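Local structure of pyrrolysyl-tRNA synthetase (Desulfitobacterium hafniense, 3DSQ) at residues K79-F89 with M194-A202; V92-L103 with K124-L135. The protein probably attaches pyrrolysine to its cognate tRNA at the expense of ATP, working as a homodimeric class II aminoacyl-tRNA synthetase. All coordinates share one frame; numbering follows the deposited sequence.

Interaction 1 (K79-F89 with M194-A202)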
loop_
_atom_site.group_PDB
_atom_site.type_symbol
_atom_site.label_atom_id
_atom_site.label_comp_id
_atom_site.label_asym_id
_atom_site.label_seq_id
_atom_site.Cartn_x
_atom_site.Cartn_y
_atom_site.Cartn_z
ATOM N N LYS B 79 5.805 -12.264 -0.839
ATOM C CA LYS B 79 6.311 -13.473 -0.189
ATOM C C LYS B 79 5.462 -13.888 1.008
ATOM O O LYS B 79 5.111 -15.058 1.162
ATOM C CB LYS B 79 7.754 -13.238 0.272
ATOM C CG LYS B 79 8.392 -14.380 1.071
ATOM C CD LYS B 79 8.696 -15.610 0.214
ATOM C CE LYS B 79 9.304 -16.724 1.065
ATOM N NZ LYS B 79 9.623 -17.957 0.285
ATOM N N LEU B 80 5.137 -12.924 1.860
ATOM C CA LEU B 80 4.340 -13.197 3.047
ATOM C C LEU B 80 2.897 -13.546 2.697
ATOM O O LEU B 80 2.310 -14.440 3.300
ATOM C CB LEU B 80 4.372 -11.992 3.994
ATOM C CG LEU B 80 5.735 -11.564 4.551
ATOM C CD1 LEU B 80 5.558 -10.354 5.469
ATOM C CD2 LEU B 80 6.367 -12.710 5.318
ATOM N N ALA B 81 2.332 -12.847 1.718
ATOM C CA ALA B 81 0.954 -13.091 1.310
ATOM C C ALA B 81 0.766 -14.510 0.772
ATOM O O ALA B 81 -0.144 -15.224 1.193
ATOM C CB ALA B 81 0.532 -12.072 0.255
ATOM N N LYS B 82 1.620 -14.918 -0.161
ATOM C CA LYS B 82 1.525 -16.266 -0.722
ATOM C C LYS B 82 1.613 -17.333 0.363
ATOM O O LYS B 82 0.840 -18.286 0.370
ATOM C CB LYS B 82 2.627 -16.494 -1.764
ATOM C CG LYS B 82 2.441 -15.655 -3.018
ATOM C CD LYS B 82 3.509 -15.924 -4.056
ATOM C CE LYS B 82 3.218 -15.154 -5.335
ATOM N NZ LYS B 82 4.258 -15.408 -6.374
ATOM N N ALA B 83 2.547 -17.164 1.289
ATOM C CA ALA B 83 2.724 -18.124 2.369
ATOM C C ALA B 83 1.484 -18.276 3.251
ATOM O O ALA B 83 1.204 -19.361 3.763
ATOM C CB ALA B 83 3.928 -17.735 3.219
ATOM N N LEU B 84 0.732 -17.196 3.427
ATOM C CA LEU B 84 -0.466 -17.267 4.258
ATOM C C LEU B 84 -1.670 -17.779 3.467
ATOM O O LEU B 84 -2.585 -18.378 4.028
ATOM C CB LEU B 84 -0.756 -15.896 4.868
ATOM C CG LEU B 84 0.306 -15.480 5.888
ATOM C CD1 LEU B 84 0.070 -14.053 6.374
ATOM C CD2 LEU B 84 0.263 -16.456 7.049
ATOM N N HIS B 85 -1.659 -17.536 2.161
ATOM C CA HIS B 85 -2.724 -18.006 1.286
ATOM C C HIS B 85 -2.639 -19.534 1.284
ATOM O O HIS B 85 -3.656 -20.230 1.241
ATOM C CB HIS B 85 -2.511 -17.486 -0.139
ATOM C CG HIS B 85 -2.652 -16.003 -0.277
ATOM N ND1 HIS B 85 -2.071 -15.298 -1.309
ATOM C CD2 HIS B 85 -3.331 -15.095 0.465
ATOM C CE1 HIS B 85 -2.384 -14.017 -1.195
ATOM N NE2 HIS B 85 -3.148 -13.870 -0.128
ATOM N N GLN B 86 -1.410 -20.042 1.345
ATOM C CA GLN B 86 -1.162 -21.481 1.339
ATOM C C GLN B 86 -1.581 -22.112 2.659
ATOM O O GLN B 86 -1.673 -23.334 2.771
ATOM C CB GLN B 86 0.322 -21.763 1.059
ATOM C CG GLN B 86 0.815 -21.120 -0.227
ATOM C CD GLN B 86 2.209 -21.571 -0.637
ATOM O OE1 GLN B 86 3.058 -21.857 0.208
ATOM N NE2 GLN B 86 2.454 -21.620 -1.943
ATOM N N GLN B 87 -1.841 -21.275 3.659
ATOM C CA GLN B 87 -2.274 -21.759 4.961
ATOM C C GLN B 87 -3.748 -21.432 5.161
ATOM O O GLN B 87 -4.251 -21.418 6.284
ATOM C CB GLN B 87 -1.438 -21.123 6.065
ATOM C CG GLN B 87 0.053 -21.371 5.898
ATOM C CD GLN B 87 0.433 -22.832 6.077
ATOM O OE1 GLN B 87 1.516 -23.260 5.671
ATOM N NE2 GLN B 87 -0.449 -23.599 6.696
ATOM N N GLY B 88 -4.432 -21.152 4.057
ATOM C CA GLY B 88 -5.852 -20.861 4.119
ATOM C C GLY B 88 -6.282 -19.478 4.582
ATOM O O GLY B 88 -7.484 -19.223 4.686
ATOM N N PHE B 89 -5.329 -18.589 4.857
ATOM C CA PHE B 89 -5.672 -17.241 5.299
ATOM C C PHE B 89 -6.212 -16.394 4.156
ATOM O O PHE B 89 -5.642 -16.360 3.068
ATOM C CB PHE B 89 -4.458 -16.529 5.903
ATOM C CG PHE B 89 -4.085 -17.018 7.267
ATOM C CD1 PHE B 89 -3.307 -18.159 7.424
ATOM C CD2 PHE B 89 -4.512 -16.334 8.397
ATOM C CE1 PHE B 89 -2.959 -18.609 8.686
ATOM C CE2 PHE B 89 -4.171 -16.776 9.671
ATOM C CZ PHE B 89 -3.390 -17.917 9.817
ATOM N N MET B 194 1.680 -19.136 13.479
ATOM C CA MET B 194 1.668 -17.906 12.697
ATOM C C MET B 194 3.051 -17.278 12.634
ATOM O O MET B 194 3.527 -16.923 11.564
ATOM C CB MET B 194 0.685 -16.908 13.308
ATOM C CG MET B 194 -0.719 -17.454 13.462
ATOM S SD MET B 194 -1.846 -16.215 14.120
ATOM C CE MET B 194 -3.025 -16.129 12.813
ATOM N N ALA B 195 3.691 -17.133 13.786
ATOM C CA ALA B 195 5.024 -16.550 13.843
ATOM C C ALA B 195 5.979 -17.318 12.927
ATOM O O ALA B 195 6.685 -16.730 12.098
ATOM C CB ALA B 195 5.534 -16.579 15.265
ATOM N N ARG B 196 5.987 -18.639 13.076
ATOM C CA ARG B 196 6.848 -19.493 12.270
ATOM C C ARG B 196 6.563 -19.372 10.780
ATOM O O ARG B 196 7.493 -19.223 9.989
ATOM C CB ARG B 196 6.713 -20.948 12.730
ATOM C CG ARG B 196 7.263 -21.179 14.130
ATOM C CD ARG B 196 6.907 -22.556 14.658
ATOM N NE ARG B 196 7.499 -22.808 15.968
ATOM C CZ ARG B 196 7.104 -23.771 16.795
ATOM N NH1 ARG B 196 6.112 -24.579 16.451
ATOM N NH2 ARG B 196 7.702 -23.924 17.969
ATOM N N TRP B 197 5.292 -19.428 10.394
ATOM C CA TRP B 197 4.931 -19.307 8.982
ATOM C C TRP B 197 5.478 -18.009 8.405
ATOM O O TRP B 197 6.070 -17.989 7.325
ATOM C CB TRP B 197 3.410 -19.301 8.787
ATOM C CG TRP B 197 2.727 -20.615 9.004
ATOM C CD1 TRP B 197 3.157 -21.847 8.595
ATOM C CD2 TRP B 197 1.458 -20.823 9.641
ATOM N NE1 TRP B 197 2.236 -22.807 8.937
ATOM C CE2 TRP B 197 1.184 -22.209 9.580
ATOM C CE3 TRP B 197 0.526 -19.973 10.256
ATOM C CZ2 TRP B 197 0.016 -22.766 10.112
ATOM C CZ3 TRP B 197 -0.636 -20.528 10.787
ATOM C CH2 TRP B 197 -0.879 -21.915 10.710
ATOM N N VAL B 198 5.259 -16.924 9.140
ATOM C CA VAL B 198 5.699 -15.605 8.722
ATOM C C VAL B 198 7.217 -15.442 8.706
ATOM O O VAL B 198 7.802 -15.052 7.690
ATOM C CB VAL B 198 5.084 -14.516 9.632
ATOM C CG1 VAL B 198 5.663 -13.152 9.281
ATOM C CG2 VAL B 198 3.571 -14.500 9.460
ATOM N N LEU B 199 7.852 -15.742 9.833
ATOM C CA LEU B 199 9.293 -15.605 9.927
ATOM C C LEU B 199 10.020 -16.506 8.935
ATOM O O LEU B 199 11.098 -16.160 8.452
ATOM C CB LEU B 199 9.742 -15.883 11.359
ATOM C CG LEU B 199 9.180 -14.857 12.348
ATOM C CD1 LEU B 199 9.497 -15.271 13.765
ATOM C CD2 LEU B 199 9.759 -13.481 12.043
ATOM N N GLU B 200 9.429 -17.652 8.615
ATOM C CA GLU B 200 10.058 -18.554 7.662
ATOM C C GLU B 200 9.962 -17.946 6.271
ATOM O O GLU B 200 10.927 -17.955 5.505
ATOM C CB GLU B 200 9.384 -19.926 7.670
ATOM C CG GLU B 200 9.999 -20.898 6.671
ATOM C CD GLU B 200 11.491 -21.121 6.902
ATOM O OE1 GLU B 200 12.165 -21.640 5.985
ATOM O OE2 GLU B 200 11.996 -20.786 7.997
ATOM N N ALA B 201 8.793 -17.412 5.946
ATOM C CA ALA B 201 8.606 -16.791 4.647
ATOM C C ALA B 201 9.475 -15.537 4.541
ATOM O O ALA B 201 9.890 -15.162 3.447
ATOM C CB ALA B 201 7.139 -16.441 4.435
ATOM N N ALA B 202 9.751 -14.901 5.677
ATOM C CA ALA B 202 10.566 -13.683 5.703
ATOM C C ALA B 202 12.070 -13.948 5.762
ATOM O O ALA B 202 12.863 -13.024 5.954
ATOM C CB ALA B 202 10.159 -12.806 6.884
#

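Interaction 2 (V92-L103 with K124-L135)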
loop_
_atom_site.group_PDB
_atom_site.type_symbol
_atom_site.label_atom_id
_atom_site.label_comp_id
_atom_site.label_asym_id
_atom_site.label_seq_id
_atom_site.Cartn_x
_atom_site.Cartn_y
_atom_site.Cartn_z
ATOM N N VAL B 92 -7.337 -9.422 3.082
ATOM C CA VAL B 92 -8.303 -8.340 2.872
ATOM C C VAL B 92 -7.583 -7.002 2.753
ATOM O O VAL B 92 -6.448 -6.856 3.192
ATOM C CB VAL B 92 -9.325 -8.235 4.034
ATOM C CG1 VAL B 92 -10.070 -9.537 4.183
ATOM C CG2 VAL B 92 -8.604 -7.853 5.344
ATOM N N VAL B 93 -8.246 -6.032 2.136
ATOM C CA VAL B 93 -7.690 -4.700 1.980
ATOM C C VAL B 93 -8.788 -3.693 2.366
ATOM O O VAL B 93 -9.824 -3.559 1.694
ATOM C CB VAL B 93 -7.171 -4.471 0.534
ATOM C CG1 VAL B 93 -8.288 -4.616 -0.483
ATOM C CG2 VAL B 93 -6.521 -3.111 0.446
ATOM N N THR B 94 -8.529 -2.977 3.450
ATOM C CA THR B 94 -9.487 -2.038 4.024
ATOM C C THR B 94 -9.058 -0.561 4.038
ATOM O O THR B 94 -7.894 -0.222 3.791
ATOM C CB THR B 94 -9.834 -2.494 5.473
ATOM O OG1 THR B 94 -8.664 -2.435 6.290
ATOM C CG2 THR B 94 -10.345 -3.940 5.483
ATOM N N PRO B 95 -10.001 0.346 4.342
ATOM C CA PRO B 95 -9.702 1.785 4.378
ATOM C C PRO B 95 -8.519 2.174 5.256
ATOM O O PRO B 95 -8.326 1.637 6.348
ATOM C CB PRO B 95 -11.001 2.402 4.904
ATOM C CG PRO B 95 -12.054 1.435 4.489
ATOM C CD PRO B 95 -11.392 0.094 4.757
ATOM N N THR B 96 -7.713 3.103 4.769
ATOM C CA THR B 96 -6.610 3.600 5.567
ATOM C C THR B 96 -7.146 4.790 6.374
ATOM O O THR B 96 -6.520 5.223 7.331
ATOM C CB THR B 96 -5.437 4.050 4.703
ATOM O OG1 THR B 96 -5.866 5.096 3.831
ATOM C CG2 THR B 96 -4.913 2.876 3.871
ATOM N N ILE B 97 -8.299 5.323 5.976
ATOM C CA ILE B 97 -8.911 6.431 6.724
ATOM C C ILE B 97 -10.001 5.804 7.600
ATOM O O ILE B 97 -10.933 5.195 7.091
ATOM C CB ILE B 97 -9.566 7.491 5.783
ATOM C CG1 ILE B 97 -8.498 8.138 4.900
ATOM C CG2 ILE B 97 -10.269 8.597 6.627
ATOM C CD1 ILE B 97 -9.038 8.983 3.765
ATOM N N ILE B 98 -9.865 5.913 8.916
ATOM C CA ILE B 98 -10.871 5.347 9.817
ATOM C C ILE B 98 -11.520 6.448 10.671
ATOM O O ILE B 98 -11.064 7.588 10.670
ATOM C CB ILE B 98 -10.257 4.264 10.744
ATOM C CG1 ILE B 98 -9.241 4.894 11.686
ATOM C CG2 ILE B 98 -9.578 3.169 9.892
ATOM C CD1 ILE B 98 -8.757 3.950 12.782
ATOM N N THR B 99 -12.582 6.106 11.396
ATOM C CA THR B 99 -13.272 7.101 12.214
ATOM C C THR B 99 -12.784 7.151 13.654
ATOM O O THR B 99 -12.122 6.225 14.147
ATOM C CB THR B 99 -14.797 6.853 12.246
ATOM O OG1 THR B 99 -15.074 5.656 12.986
ATOM C CG2 THR B 99 -15.348 6.706 10.834
ATOM N N LYS B 100 -13.122 8.258 14.314
ATOM C CA LYS B 100 -12.778 8.499 15.710
ATOM C C LYS B 100 -13.462 7.469 16.609
ATOM O O LYS B 100 -12.903 7.034 17.609
ATOM C CB LYS B 100 -13.220 9.918 16.104
ATOM C CG LYS B 100 -12.951 10.298 17.553
ATOM C CD LYS B 100 -13.288 11.771 17.822
ATOM C CE LYS B 100 -12.923 12.155 19.252
ATOM N NZ LYS B 100 -13.131 13.605 19.563
ATOM N N SER B 101 -14.673 7.067 16.243
ATOM C CA SER B 101 -15.405 6.091 17.036
ATOM C C SER B 101 -14.693 4.747 16.992
ATOM O O SER B 101 -14.558 4.074 18.014
ATOM C CB SER B 101 -16.829 5.940 16.511
ATOM O OG SER B 101 -17.489 7.195 16.496
ATOM N N ALA B 102 -14.243 4.355 15.804
ATOM C CA ALA B 102 -13.540 3.087 15.658
ATOM C C ALA B 102 -12.301 3.145 16.529
ATOM O O ALA B 102 -12.027 2.238 17.311
ATOM C CB ALA B 102 -13.151 2.867 14.209
ATOM N N LEU B 103 -11.569 4.243 16.405
ATOM C CA LEU B 103 -10.345 4.435 17.160
ATOM C C LEU B 103 -10.606 4.377 18.668
ATOM O O LEU B 103 -9.851 3.749 19.417
ATOM C CB LEU B 103 -9.712 5.773 16.761
ATOM C CG LEU B 103 -8.204 5.977 16.945
ATOM C CD1 LEU B 103 -7.917 6.443 18.345
ATOM C CD2 LEU B 103 -7.454 4.689 16.631
ATOM N N LYS B 124 -13.569 13.981 12.964
ATOM C CA LYS B 124 -14.057 12.609 13.035
ATOM C C LYS B 124 -13.264 11.571 12.247
ATOM O O LYS B 124 -13.545 10.379 12.345
ATOM C CB LYS B 124 -15.503 12.563 12.552
ATOM C CG LYS B 124 -15.638 12.905 11.075
ATOM C CD LYS B 124 -17.068 12.782 10.584
ATOM C CE LYS B 124 -17.144 12.964 9.068
ATOM N NZ LYS B 124 -16.636 14.299 8.618
ATOM N N LYS B 125 -12.285 12.009 11.462
ATOM C CA LYS B 125 -11.510 11.071 10.657
ATOM C C LYS B 125 -10.015 11.183 10.891
ATOM O O LYS B 125 -9.502 12.264 11.183
ATOM C CB LYS B 125 -11.801 11.292 9.169
ATOM C CG LYS B 125 -13.270 11.230 8.799
ATOM C CD LYS B 125 -13.463 11.386 7.297
ATOM C CE LYS B 125 -14.945 11.480 6.924
ATOM N NZ LYS B 125 -15.728 10.277 7.342
ATOM N N CYS B 126 -9.322 10.054 10.767
ATOM C CA CYS B 126 -7.879 10.016 10.941
ATOM C C CYS B 126 -7.280 8.846 10.168
ATOM O O CYS B 126 -7.988 7.940 9.737
ATOM C CB CYS B 126 -7.516 9.864 12.422
ATOM S SG CYS B 126 -7.950 8.264 13.173
ATOM N N LEU B 127 -5.969 8.875 9.989
ATOM C CA LEU B 127 -5.287 7.785 9.307
ATOM C C LEU B 127 -5.111 6.660 10.315
ATOM O O LEU B 127 -4.676 6.885 11.449
ATOM C CB LEU B 127 -3.920 8.247 8.785
ATOM C CG LEU B 127 -3.970 9.257 7.637
ATOM C CD1 LEU B 127 -2.571 9.675 7.218
ATOM C CD2 LEU B 127 -4.719 8.628 6.471
ATOM N N ARG B 128 -5.457 5.447 9.908
ATOM C CA ARG B 128 -5.334 4.296 10.794
ATOM C C ARG B 128 -3.925 4.144 11.355
ATOM O O ARG B 128 -2.947 4.219 10.622
ATOM C CB ARG B 128 -5.726 3.001 10.055
ATOM C CG ARG B 128 -4.757 2.564 8.961
ATOM C CD ARG B 128 -5.293 1.354 8.203
ATOM N NE ARG B 128 -4.367 0.891 7.171
ATOM C CZ ARG B 128 -4.698 0.050 6.193
ATOM N NH1 ARG B 128 -5.944 -0.419 6.101
ATOM N NH2 ARG B 128 -3.777 -0.338 5.320
ATOM N N PRO B 129 -3.809 3.971 12.682
ATOM C CA PRO B 129 -2.507 3.798 13.325
ATOM C C PRO B 129 -2.195 2.303 13.374
ATOM O O PRO B 129 -1.066 1.906 13.619
ATOM C CB PRO B 129 -2.731 4.374 14.721
ATOM C CG PRO B 129 -4.116 3.953 15.007
ATOM C CD PRO B 129 -4.847 4.255 13.693
ATOM N N MET B 130 -3.222 1.480 13.171
ATOM C CA MET B 130 -3.055 0.033 13.182
ATOM C C MET B 130 -4.180 -0.594 12.371
ATOM O O MET B 130 -5.132 0.085 11.996
ATOM C CB MET B 130 -3.057 -0.518 14.617
ATOM C CG MET B 130 -4.425 -0.674 15.254
ATOM S SD MET B 130 -5.099 0.847 15.971
ATOM C CE MET B 130 -4.647 0.607 17.681
ATOM N N LEU B 131 -4.071 -1.892 12.105
ATOM C CA LEU B 131 -5.062 -2.600 11.306
ATOM C C LEU B 131 -6.194 -3.224 12.112
ATOM O O LEU B 131 -7.239 -3.550 11.564
ATOM C CB LEU B 131 -4.367 -3.703 10.495
ATOM C CG LEU B 131 -3.303 -3.267 9.490
ATOM C CD1 LEU B 131 -2.650 -4.509 8.890
ATOM C CD2 LEU B 131 -3.940 -2.399 8.395
ATOM N N ALA B 132 -5.982 -3.385 13.414
ATOM C CA ALA B 132 -6.968 -4.015 14.290
ATOM C C ALA B 132 -8.437 -3.615 14.138
ATOM O O ALA B 132 -9.275 -4.453 13.798
ATOM C CB ALA B 132 -6.535 -3.857 15.740
ATOM N N PRO B 133 -8.774 -2.335 14.378
ATOM C CA PRO B 133 -10.182 -1.945 14.243
ATOM C C PRO B 133 -10.879 -2.427 12.980
ATOM O O PRO B 133 -12.020 -2.891 13.030
ATOM C CB PRO B 133 -10.143 -0.415 14.362
ATOM C CG PRO B 133 -8.732 -0.051 14.002
ATOM C CD PRO B 133 -7.920 -1.161 14.623
ATOM N N ASN B 134 -10.198 -2.323 11.848
ATOM C CA ASN B 134 -10.779 -2.755 10.585
ATOM C C ASN B 134 -10.973 -4.267 10.518
ATOM O O ASN B 134 -11.957 -4.739 9.955
ATOM C CB ASN B 134 -9.909 -2.287 9.419
ATOM C CG ASN B 134 -10.033 -0.802 9.172
ATOM O OD1 ASN B 134 -10.698 -0.087 9.939
ATOM N ND2 ASN B 134 -9.402 -0.321 8.102
ATOM N N LEU B 135 -10.032 -5.019 11.085
ATOM C CA LEU B 135 -10.136 -6.475 11.073
ATOM C C LEU B 135 -11.239 -6.911 12.051
ATOM O O LEU B 135 -11.915 -7.916 11.839
ATOM C CB LEU B 135 -8.785 -7.109 11.443
ATOM C CG LEU B 135 -7.605 -6.815 10.495
ATOM C CD1 LEU B 135 -6.376 -7.596 10.945
ATOM C CD2 LEU B 135 -7.964 -7.199 9.067
#

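Interaction 1 (K79-F89 with M194-A202)
The indole of Trp197 carries Gln87 on one face. The carboxamide lies nearly flat on the ring, the planes 20° apart, with Gln87 CD 3.3 Å above the indole plane and shifted toward its rim. Behind it Gln87 CG sits over the five-membered ring, 3.9 Å from its centroid, in a CH-pi contact. A bend at chi2 (-67°) swings the amide across the indole; Gln87 OE1 makes no hydrogen bond to Trp197 NE1. Phe89 uses its edge instead: its CE2 meets Met194 CE at 3.4 Å, and its CE1 approaches Trp197 CZ3 at 3.7 Å, the two rings inclined by 73°.

Farther along the pair, helices 72-85 and 187-201 come close through small residues, with Ala83 CB 3.7 Å from Ala201 CB. Leu80 CD2 fits among Val198, Ala201 and Ala202, 3.9 Å from Ala201 CB, and the bent aliphatic chain of Lys79 curls past Ala201 O. Helix 72-85 ends in a Schellman motif with Gly88 at C-prime, where Phe89 N bonds to Leu84 O and turns the chain toward strand 90-91. Leu80 and Val198 also pack on Leu175 of strand 171-180.

Leu80, Val198, Phe89 and Met194 form the buried side; Lys79 and the Gln87-Trp197 stack lie toward solvent. No hydrogen bond joins the segments, so the contact probably rests mainly on van der Waals packing, supplemented by the amide-indole stack and CH-pi contact.

Interaction 2 (V92-L103 with K124-L135)
Ile98, in the short antiparallel pair of strands 97-99 and 125-127, projects into a hollow lined by Cys126, Arg128, Pro129, Pro133 and Asn134. The sequence from Gly88 and Phe89 to Pro95 fits motif 1 of class II synthetases, whose proline lies at the dimer interface; here Pro95 packs on Ser276 of the second subunit. Ile98 CG1 is set between the backbone N and the carbonyl carbon (chi1 65°), which places it 3.9 Å from Cys126 SG. Ile98 CD1 nudges Pro129 CD at 4.0 Å, while CG2 rests against Asn134 OD1 and Arg128 CB. Leu103 CD2 extends the same apolar patch, 3.8 Å from Pro129 CG. On the other face of the sheet Ile97 lies obliquely across Leu127 and Lys125. Two backbone bonds between Ile98 and Cys126 zip the strands together, a nearly straight one from Arg128 N to Thr96 O (2.8 Å, 175°) continues the pairing beyond them, and Lys100 N reaches Lys124 O where helix 100-104 begins, with Thr99 as its N-cap.

Toward Val92, the guanidinium of Arg128 is sandwiched: Thr96 CG2 stands 3.6 Å above the centre of one face and Leu131 CD2 covers the opposite one. This flat group is also tied to Glu154 by a salt bridge and to Thr157 O by a hydrogen bond from NE. Thr94 OG1 is hydrogen-bonded to Glu154 too, so one carboxylate holds both residues. Thr96 OG1 turns outward to Glu171 and Tyr159 of the second subunit. Val92 CG2 closes that end against Leu135 CD2. Asn134 fills the notch between Thr94 and Pro95, its ND2 bonding weakly to Pro95 O and donating to Thr94 OG1, 2.9 Å away and close to the plane of the Asn134 amide, with an N-H...O angle of 154°.

The first segments of the two contacts are consecutive, running through the motif 1 region and just beyond it. Their centres lie about 24 Å apart, and apart from the adjoining chain the two do not touch, but strand 150-159 is shared: Phe89 and Trp197 rest on it in interaction 1, Val92 and Leu127 in interaction 2. Interaction 1 is a partly buried pairing of two helices without hydrogen bonds across it. Interaction 2 is larger and more deeply buried, mixing strand pairing with buried polar side chains. Both adjoin the second subunit: helix 72-85 packs on it by another side, through Lys82 and His85, and interaction 2 through hydrogen bonds of Thr96 and Ile97 with Glu171 of that subunit.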